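Local coordinates for DNA repair protein rad60 (Schizosaccharomyces pombe, PDB 3GOE) that promotes repair of DNA double-strand breaks by recombination between sister chromatids and so helps maintain chromosome structure, the piece described here being its SUMO-like domain, at residues L12-S17 with K37-E42; D21-I26 with E72-V77; I51-E54 with W59-P62. All blocks are in the same frame, centred on the assembly; numbering follows the deposited sequence. Where two conformers were deposited one is given.

Interaction 1. Residues L12-S17 with K37-E42; sequences LLLRSS and KRYCTE. With CA (calcium ion), chain B.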
loop_
_atom_site.group_PDB
_atom_site.type_symbol
_atom_site.label_atom_id
_atom_site.label_comp_id
_atom_site.label_asym_id
_atom_site.label_seq_id
_atom_site.Cartn_x
_atom_site.Cartn_y
_atom_site.Cartn_z
ATOM N N LEU A 12 -5.902 3.207 -2.886
ATOM C CA LEU A 12 -5.493 1.854 -3.238
ATOM C C LEU A 12 -6.445 0.863 -2.622
ATOM O O LEU A 12 -6.870 1.019 -1.481
ATOM C CB LEU A 12 -4.065 1.556 -2.768
ATOM C CG LEU A 12 -2.968 2.362 -3.402
ATOM C CD1 LEU A 12 -1.632 2.117 -2.642
ATOM C CD2 LEU A 12 -2.795 2.129 -4.905
ATOM N N LEU A 13 -6.733 -0.213 -3.357
ATOM C CA LEU A 13 -7.455 -1.345 -2.835
ATOM C C LEU A 13 -6.458 -2.427 -2.454
ATOM O O LEU A 13 -5.702 -2.906 -3.292
ATOM C CB LEU A 13 -8.435 -1.870 -3.855
ATOM C CG LEU A 13 -9.156 -3.163 -3.500
ATOM C CD1 LEU A 13 -9.977 -3.025 -2.261
ATOM C CD2 LEU A 13 -9.991 -3.578 -4.694
ATOM N N LEU A 14 -6.448 -2.786 -1.178
ATOM C CA LEU A 14 -5.598 -3.876 -0.647
ATOM C C LEU A 14 -6.494 -5.096 -0.419
ATOM O O LEU A 14 -7.346 -5.096 0.452
ATOM C CB LEU A 14 -4.893 -3.465 0.628
ATOM C CG LEU A 14 -3.565 -2.737 0.441
ATOM C CD1 LEU A 14 -3.710 -1.492 -0.410
ATOM C CD2 LEU A 14 -2.874 -2.459 1.739
ATOM N N ARG A 15 -6.298 -6.111 -1.222
ATOM C CA ARG A 15 -7.011 -7.367 -1.155
ATOM C C ARG A 15 -6.168 -8.366 -0.352
ATOM O O ARG A 15 -4.961 -8.428 -0.535
ATOM C CB ARG A 15 -7.261 -7.967 -2.543
ATOM C CG ARG A 15 -8.006 -7.176 -3.582
ATOM C CD ARG A 15 -8.118 -7.883 -4.948
ATOM N NE ARG A 15 -8.905 -7.171 -5.945
ATOM C CZ ARG A 15 -10.208 -7.278 -6.118
ATOM N NH1 ARG A 15 -10.826 -6.597 -7.065
ATOM N NH2 ARG A 15 -10.961 -8.099 -5.320
ATOM N N SER A 16 -6.795 -9.144 0.487
ATOM C CA SER A 16 -6.069 -10.096 1.286
ATOM C C SER A 16 -6.849 -11.415 1.374
ATOM O O SER A 16 -8.048 -11.351 1.707
ATOM C CB SER A 16 -5.828 -9.546 2.670
ATOM O OG SER A 16 -5.089 -10.545 3.382
ATOM N N SER A 17 -6.224 -12.537 1.095
ATOM C CA SER A 17 -6.952 -13.800 1.151
ATOM C C SER A 17 -7.148 -14.265 2.580
ATOM O O SER A 17 -8.042 -15.085 2.859
ATOM C CB SER A 17 -6.160 -14.821 0.292
ATOM O OG SER A 17 -5.038 -15.264 1.006
ATOM N N LYS A 37 2.023 -0.942 7.457
ATOM C CA LYS A 37 1.759 -0.601 8.840
ATOM C C LYS A 37 0.361 0.012 8.994
ATOM O O LYS A 37 -0.342 -0.270 9.966
ATOM C CB LYS A 37 2.799 0.358 9.410
ATOM C CG LYS A 37 4.148 -0.262 9.649
ATOM C CD LYS A 37 5.140 0.780 10.192
ATOM C CE LYS A 37 6.451 0.192 10.615
ATOM N NZ LYS A 37 7.313 1.273 11.123
ATOM N N ARG A 38 -0.007 0.898 8.089
ATOM C CA ARG A 38 -1.317 1.557 8.139
ATOM C C ARG A 38 -2.431 0.549 7.865
ATOM O O ARG A 38 -3.456 0.560 8.546
ATOM C CB ARG A 38 -1.325 2.729 7.159
ATOM C CG ARG A 38 -2.663 3.452 7.126
ATOM C CD ARG A 38 -3.085 4.102 8.417
ATOM N NE ARG A 38 -2.179 5.115 8.931
ATOM C CZ ARG A 38 -2.141 6.381 8.527
ATOM N NH1 ARG A 38 -2.910 6.823 7.568
ATOM N NH2 ARG A 38 -1.277 7.258 9.091
ATOM N N TYR A 39 -2.257 -0.316 6.876
ATOM C CA TYR A 39 -3.205 -1.394 6.658
ATOM C C TYR A 39 -3.437 -2.180 7.958
ATOM O O TYR A 39 -4.566 -2.459 8.357
ATOM C CB TYR A 39 -2.705 -2.320 5.524
ATOM C CG TYR A 39 -3.551 -3.560 5.421
ATOM C CD1 TYR A 39 -4.790 -3.542 4.782
ATOM C CD2 TYR A 39 -3.112 -4.754 5.960
ATOM C CE1 TYR A 39 -5.565 -4.697 4.701
ATOM C CE2 TYR A 39 -3.918 -5.874 5.894
ATOM C CZ TYR A 39 -5.131 -5.857 5.266
ATOM O OH TYR A 39 -5.906 -6.998 5.249
ATOM N N CYS A 40 -2.326 -2.536 8.609
ATOM C CA CYS A 40 -2.430 -3.368 9.803
ATOM C C CYS A 40 -3.167 -2.653 10.925
ATOM O O CYS A 40 -3.968 -3.310 11.627
ATOM C CB CYS A 40 -1.039 -3.808 10.283
ATOM S SG CYS A 40 -0.269 -5.035 9.192
ATOM N N THR A 41 -2.914 -1.381 11.172
ATOM C CA THR A 41 -3.663 -0.692 12.224
ATOM C C THR A 41 -5.124 -0.505 11.801
ATOM O O THR A 41 -6.002 -0.516 12.709
ATOM C CB THR A 41 -3.041 0.625 12.660
ATOM O OG1 THR A 41 -2.854 1.546 11.596
ATOM C CG2 THR A 41 -1.696 0.452 13.354
ATOM N N GLU A 42 -5.431 -0.354 10.557
ATOM C CA GLU A 42 -6.819 -0.153 10.133
ATOM C C GLU A 42 -7.625 -1.423 10.271
ATOM O O GLU A 42 -8.796 -1.382 10.664
ATOM C CB GLU A 42 -6.863 0.354 8.685
ATOM C CG GLU A 42 -6.416 1.775 8.503
ATOM C CD GLU A 42 -7.392 2.728 9.122
ATOM O OE1 GLU A 42 -8.589 2.572 8.908
ATOM O OE2 GLU A 42 -7.040 3.615 9.873
HETATM CA CA CA B . -10.192 -10.662 2.136
HETATM O O HOH W 1 -10.695 -12.191 3.577
HETATM O O HOH W 2 -10.381 -11.297 0.490
#
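Tyr39 turns CG away from its backbone N (chi1 171°), which carries the phenol from the helix onto the strand, while Leu14 keeps CG beside its own N (chi1 -86°) and sends CD2 out to meet it. The touching branch of the leucine is this CD2 methyl: it stands 3.8 Å from Tyr39 CD1 and 3.9 Å from Tyr39 CG, close to the root of the ring, approaching it obliquely. The side chains run antiparallel past one another; the leucine meets the CB end of the ring, and the hydroxyl runs on to Ser16, whose CB lies 3.6 Å from Tyr39 OH. Ser16 OG, at 4.1 Å from Tyr39 OH, makes no bond to it; the phenol is instead hydrogen-bonded to Glu20 O and Ser19 OG, in the loop after the strand. All three touching residues are buried, and this is the helix-on-sheet contact of the ubiquitin-like beta-grasp fold: helix 32-43 lies across the mixed sheet, with Leu14 and Ser16 pointing at it and Arg15, between them, pointing away. Leu14 also touches Val77 and Val79 of strand 76-80, its parallel neighbour in the sheet. At the strand's end the backbone takes over, Ser16 O binding the calcium ion at 2.3 Å together with Ser19 O, Asp21 OD1 and water; water 1 is 2.2 Å from the metal.

Interaction 2. Residues D21-I26 with E72-V77; sequences DLRLSI and EDEDQV. With CA (calcium ion), chain B.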
loop_
_atom_site.group_PDB
_atom_site.type_symbol
_atom_site.label_atom_id
_atom_site.label_comp_id
_atom_site.label_asym_id
_atom_site.label_seq_id
_atom_site.Cartn_x
_atom_site.Cartn_y
_atom_site.Cartn_z
ATOM N N ASP A 21 -10.162 -7.080 3.433
ATOM C CA ASP A 21 -9.757 -6.221 2.345
ATOM C C ASP A 21 -9.965 -4.805 2.816
ATOM O O ASP A 21 -10.787 -4.609 3.734
ATOM C CB ASP A 21 -10.602 -6.522 1.110
ATOM C CG ASP A 21 -10.424 -7.906 0.551
ATOM O OD1 ASP A 21 -9.602 -8.704 1.030
ATOM O OD2 ASP A 21 -11.177 -8.158 -0.403
ATOM N N LEU A 22 -9.229 -3.863 2.251
ATOM C CA LEU A 22 -9.324 -2.483 2.686
ATOM C C LEU A 22 -9.030 -1.528 1.530
ATOM O O LEU A 22 -8.016 -1.671 0.894
ATOM C CB LEU A 22 -8.336 -2.267 3.823
ATOM C CG LEU A 22 -8.356 -0.875 4.454
ATOM C CD1 LEU A 22 -9.643 -0.682 5.219
ATOM C CD2 LEU A 22 -7.142 -0.599 5.351
ATOM N N ARG A 23 -9.832 -0.526 1.378
ATOM C CA ARG A 23 -9.562 0.555 0.489
ATOM C C ARG A 23 -8.944 1.745 1.349
ATOM O O ARG A 23 -9.552 2.141 2.316
ATOM C CB ARG A 23 -10.877 0.739 -0.239
ATOM C CG ARG A 23 -10.727 1.322 -1.595
ATOM C CD ARG A 23 -12.210 1.667 -1.990
ATOM N NE ARG A 23 -12.581 0.548 -2.790
ATOM C CZ ARG A 23 -12.041 0.502 -4.008
ATOM N NH1 ARG A 23 -11.248 1.462 -4.471
ATOM N NH2 ARG A 23 -12.337 -0.510 -4.732
ATOM N N LEU A 24 -7.757 2.220 1.052
ATOM C CA LEU A 24 -6.999 3.239 1.808
ATOM C C LEU A 24 -6.655 4.402 0.929
ATOM O O LEU A 24 -6.432 4.192 -0.245
ATOM C CB LEU A 24 -5.631 2.741 2.458
ATOM C CG LEU A 24 -5.645 1.547 3.245
ATOM C CD1 LEU A 24 -5.725 0.318 2.337
ATOM C CD2 LEU A 24 -4.330 1.539 3.979
ATOM N N SER A 25 -6.582 5.589 1.488
ATOM C CA SER A 25 -6.110 6.759 0.756
ATOM C C SER A 25 -4.836 7.151 1.493
ATOM O O SER A 25 -4.820 7.588 2.636
ATOM C CB SER A 25 -7.131 7.837 0.766
ATOM O OG SER A 25 -7.684 8.087 2.042
ATOM N N ILE A 26 -3.714 6.919 0.832
ATOM C CA ILE A 26 -2.479 7.131 1.548
ATOM C C ILE A 26 -1.535 8.082 0.782
ATOM O O ILE A 26 -1.603 8.259 -0.428
ATOM C CB ILE A 26 -1.591 5.952 1.972
ATOM C CG1 ILE A 26 -1.032 5.257 0.736
ATOM C CG2 ILE A 26 -2.320 5.081 2.979
ATOM C CD1 ILE A 26 0.298 4.603 1.099
ATOM N N GLU A 72 -0.559 3.700 -9.055
ATOM C CA GLU A 72 -1.311 4.878 -9.384
ATOM C C GLU A 72 -2.667 4.841 -8.648
ATOM O O GLU A 72 -3.086 3.815 -8.102
ATOM C CB GLU A 72 -1.582 4.968 -10.894
ATOM C CG GLU A 72 -0.288 5.063 -11.712
ATOM C CD GLU A 72 -0.494 4.683 -13.166
ATOM O OE1 GLU A 72 -1.662 4.563 -13.626
ATOM O OE2 GLU A 72 0.481 4.495 -13.925
ATOM N N ASP A 73 -3.331 5.966 -8.654
ATOM C CA ASP A 73 -4.605 6.049 -8.038
ATOM C C ASP A 73 -5.587 4.990 -8.556
ATOM O O ASP A 73 -5.691 4.760 -9.763
ATOM C CB ASP A 73 -5.148 7.464 -8.316
ATOM C CG ASP A 73 -6.436 7.741 -7.565
ATOM O OD1 ASP A 73 -7.447 8.092 -8.197
ATOM O OD2 ASP A 73 -6.449 7.615 -6.330
ATOM N N GLU A 74 -6.286 4.334 -7.640
ATOM C CA GLU A 74 -7.268 3.293 -7.865
ATOM C C GLU A 74 -6.638 1.954 -8.253
ATOM O O GLU A 74 -7.366 1.041 -8.628
ATOM C CB GLU A 74 -8.398 3.735 -8.825
ATOM C CG GLU A 74 -9.198 4.889 -8.246
ATOM C CD GLU A 74 -10.190 4.727 -7.143
ATOM O OE1 GLU A 74 -10.399 3.603 -6.616
ATOM O OE2 GLU A 74 -10.850 5.742 -6.716
ATOM N N ASP A 75 -5.315 1.771 -8.135
ATOM C CA ASP A 75 -4.707 0.515 -8.310
ATOM C C ASP A 75 -5.041 -0.443 -7.149
ATOM O O ASP A 75 -5.507 -0.006 -6.090
ATOM C CB ASP A 75 -3.202 0.595 -8.506
ATOM C CG ASP A 75 -2.807 0.918 -9.917
ATOM O OD1 ASP A 75 -3.574 0.688 -10.877
ATOM O OD2 ASP A 75 -1.647 1.406 -10.126
ATOM N N GLN A 76 -4.809 -1.724 -7.431
ATOM C CA GLN A 76 -5.065 -2.746 -6.458
ATOM C C GLN A 76 -3.800 -3.571 -6.234
ATOM O O GLN A 76 -3.036 -3.761 -7.153
ATOM C CB GLN A 76 -6.238 -3.639 -6.818
ATOM C CG GLN A 76 -6.131 -4.293 -8.141
ATOM C CD GLN A 76 -7.536 -4.752 -8.554
ATOM O OE1 GLN A 76 -8.239 -5.390 -7.791
ATOM N NE2 GLN A 76 -7.941 -4.470 -9.815
ATOM N N VAL A 77 -3.624 -3.974 -4.985
ATOM C CA VAL A 77 -2.493 -4.796 -4.578
ATOM C C VAL A 77 -3.014 -5.943 -3.705
ATOM O O VAL A 77 -4.087 -5.901 -3.128
ATOM C CB VAL A 77 -1.408 -4.024 -3.816
ATOM C CG1 VAL A 77 -0.835 -2.894 -4.659
ATOM C CG2 VAL A 77 -2.051 -3.547 -2.557
HETATM CA CA CA B . -10.192 -10.662 2.136
HETATM O O HOH W 1 -10.695 -12.191 3.577
HETATM O O HOH W 2 -10.381 -11.297 0.490
#
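The shortest polar pair between the two segments is a salt bridge, Arg23 NH1 to Glu74 OE1 at 3.1 Å. The oxygen sits at the edge of the guanidinium and near its plane, but the carboxylate is turned 43° against that plane and a single N-O pair, NH1 with OE1, is in contact, not a flat two-pronged pair. The two side chains run roughly perpendicular to each other: Arg23 bends at chi3 (-98°) to bring NH1 across, and Glu74 bends at chi2. Both residues are exposed, and just 50 Å² is buried in all.

Glu74 is carried by a type II turn, closed by Asp75 N to Glu72 O at 3.0 Å. A second bond ties the same ends: Glu72 N donates a hydrogen bond to Asp75 OD2 at 2.8 Å, reaching it from above the carboxylate plane. At the far end of 21-26, Asp21 OD1 binds the calcium ion at 2.3 Å. The backbones stay apart, Arg23 CA and Gln76 CA being 8.9 Å from each other, because strand 9-16 runs between them and Arg23 rests on Leu13. That order, strand 9-16 flanked by antiparallel 22-27 and parallel 76-80, is the one found on one side of the ubiquitin-like beta-grasp sheet, with 22-27 at its edge.

Interaction 3. Residues I51-E54 with W59-P62; sequences IRLE and WLDP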
loop_
_atom_site.group_PDB
_atom_site.type_symbol
_atom_site.label_atom_id
_atom_site.label_comp_id
_atom_site.label_asym_id
_atom_site.label_seq_id
_atom_site.Cartn_x
_atom_site.Cartn_y
_atom_site.Cartn_z
ATOM N N ILE A 51 5.129 -9.581 6.242
ATOM C CA ILE A 51 3.994 -9.215 5.385
ATOM C C ILE A 51 4.551 -8.542 4.151
ATOM O O ILE A 51 5.444 -7.697 4.238
ATOM C CB ILE A 51 3.020 -8.267 6.108
ATOM C CG1 ILE A 51 2.486 -8.896 7.413
ATOM C CG2 ILE A 51 1.896 -7.837 5.160
ATOM C CD1 ILE A 51 1.680 -7.910 8.274
ATOM N N ARG A 52 4.037 -8.894 2.969
ATOM C CA ARG A 52 4.445 -8.332 1.718
ATOM C C ARG A 52 3.231 -7.859 0.920
ATOM O O ARG A 52 2.131 -8.365 1.084
ATOM C CB ARG A 52 5.244 -9.325 0.860
ATOM C CG ARG A 52 6.545 -9.811 1.415
ATOM C CD ARG A 52 7.287 -10.774 0.502
ATOM N NE ARG A 52 6.392 -11.862 0.140
ATOM C CZ ARG A 52 6.501 -13.147 0.419
ATOM N NH1 ARG A 52 5.537 -13.953 -0.024
ATOM N NH2 ARG A 52 7.517 -13.682 1.098
ATOM N N LEU A 53 3.477 -6.894 0.044
ATOM C CA LEU A 53 2.509 -6.468 -0.951
ATOM C C LEU A 53 2.946 -6.872 -2.338
ATOM O O LEU A 53 4.103 -6.691 -2.671
ATOM C CB LEU A 53 2.280 -4.966 -0.958
ATOM C CG LEU A 53 1.794 -4.333 0.312
ATOM C CD1 LEU A 53 1.555 -2.843 0.127
ATOM C CD2 LEU A 53 0.553 -5.002 0.891
ATOM N N GLU A 54 2.039 -7.464 -3.086
ATOM C CA GLU A 54 2.275 -7.860 -4.488
ATOM C C GLU A 54 1.446 -6.985 -5.414
ATOM O O GLU A 54 0.256 -6.794 -5.165
ATOM C CB GLU A 54 1.951 -9.339 -4.691
ATOM C CG GLU A 54 2.080 -10.016 -6.054
ATOM C CD GLU A 54 2.036 -11.516 -5.770
ATOM O OE1 GLU A 54 2.911 -12.064 -5.055
ATOM O OE2 GLU A 54 1.079 -12.133 -6.299
ATOM N N TRP A 59 6.710 -8.417 -6.109
ATOM C CA TRP A 59 6.798 -7.945 -4.746
ATOM C C TRP A 59 7.214 -6.498 -4.713
ATOM O O TRP A 59 8.241 -6.130 -5.321
ATOM C CB TRP A 59 7.861 -8.762 -3.900
ATOM C CG TRP A 59 7.466 -10.176 -3.748
ATOM C CD1 TRP A 59 8.322 -11.196 -4.104
ATOM C CD2 TRP A 59 6.252 -10.735 -3.256
ATOM N NE1 TRP A 59 7.683 -12.365 -3.854
ATOM C CE2 TRP A 59 6.428 -12.108 -3.334
ATOM C CE3 TRP A 59 5.044 -10.259 -2.753
ATOM C CZ2 TRP A 59 5.432 -12.990 -2.930
ATOM C CZ3 TRP A 59 4.047 -11.102 -2.348
ATOM C CH2 TRP A 59 4.272 -12.471 -2.454
ATOM N N LEU A 60 6.486 -5.653 -3.984
ATOM C CA LEU A 60 6.884 -4.271 -3.802
ATOM C C LEU A 60 7.968 -4.201 -2.741
ATOM O O LEU A 60 7.908 -4.839 -1.696
ATOM C CB LEU A 60 5.672 -3.450 -3.400
ATOM C CG LEU A 60 4.593 -3.292 -4.447
ATOM C CD1 LEU A 60 3.392 -2.541 -3.884
ATOM C CD2 LEU A 60 5.071 -2.560 -5.662
ATOM N N ASP A 61 8.995 -3.352 -2.993
ATOM C CA ASP A 61 10.066 -3.149 -2.048
ATOM C C ASP A 61 9.568 -2.339 -0.871
ATOM O O ASP A 61 9.129 -1.200 -1.055
ATOM C CB ASP A 61 11.201 -2.426 -2.731
ATOM C CG ASP A 61 12.449 -2.180 -1.906
ATOM O OD1 ASP A 61 12.380 -2.218 -0.682
ATOM O OD2 ASP A 61 13.496 -1.912 -2.531
ATOM N N PRO A 62 9.631 -2.869 0.345
ATOM C CA PRO A 62 9.090 -2.135 1.511
ATOM C C PRO A 62 9.746 -0.787 1.718
ATOM O O PRO A 62 9.151 0.085 2.358
ATOM C CB PRO A 62 9.356 -3.065 2.695
ATOM C CG PRO A 62 10.401 -3.981 2.238
ATOM C CD PRO A 62 10.152 -4.193 0.751
HETATM O O HOH W 3 6.027 -5.552 0.292
#
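From CB to NH1, the Arg52 side chain lies against the indole of Trp59, mainly over its six-membered ring. Its CB starts 3.7 Å from Trp59 CE3; CD then lies over the six-membered ring of Trp59, 4.0 Å from the centroid and 15° off the normal, a CH-pi contact. A bend at chi3 keeps the tip above the same face, where NE comes to 3.4 Å from Trp59 CH2. CZ, 3.8 Å from that centroid, makes a cation-pi interaction, and NH1 ends 3.1 Å from Trp59 CZ2. The guanidinium is tilted 53° to the ring, so this is no parallel stack.

On the opposite face Glu54 OE1 lies 3.0 Å from Trp59 CH2. The indole is thus held between a cationic and an anionic side chain, an arrangement in which the arginine probably offsets the carboxylate's unfavourable approach to the ring electrons.

The backbones are joined by Leu60 N to Leu53 O, 2.9 Å and almost straight at 176°, and water 3 bridges Leu53 N and Leu60 O. Glu54 and Trp59 form an antiparallel non-hydrogen-bonded pair, CA to CA 4.5 Å, both side chains on one face. This is the short beta hairpin that places strand 58-59 at one edge of the beta-grasp sheet.

Interaction 1 is the core contact of the three, made of buried side chains between the sheet and helix 32-43, whereas interactions 2 and 3 lie at the surface, their centres about 14 Å apart and on opposite sides of the chain's centre. Chemistry follows place: apolar packing inside, one salt bridge spanning strand 9-16 in 2, and an aromatic ring between charges at the hairpin edge in 3. Interactions 1 and 2 share the calcium ion and neighbouring strands, with Leu14 CD1 packing 3.4 Å from Val77 CG2. Interaction 3, nested within the chain between the segments of 2, joins 1 through Cys40 and Ile51.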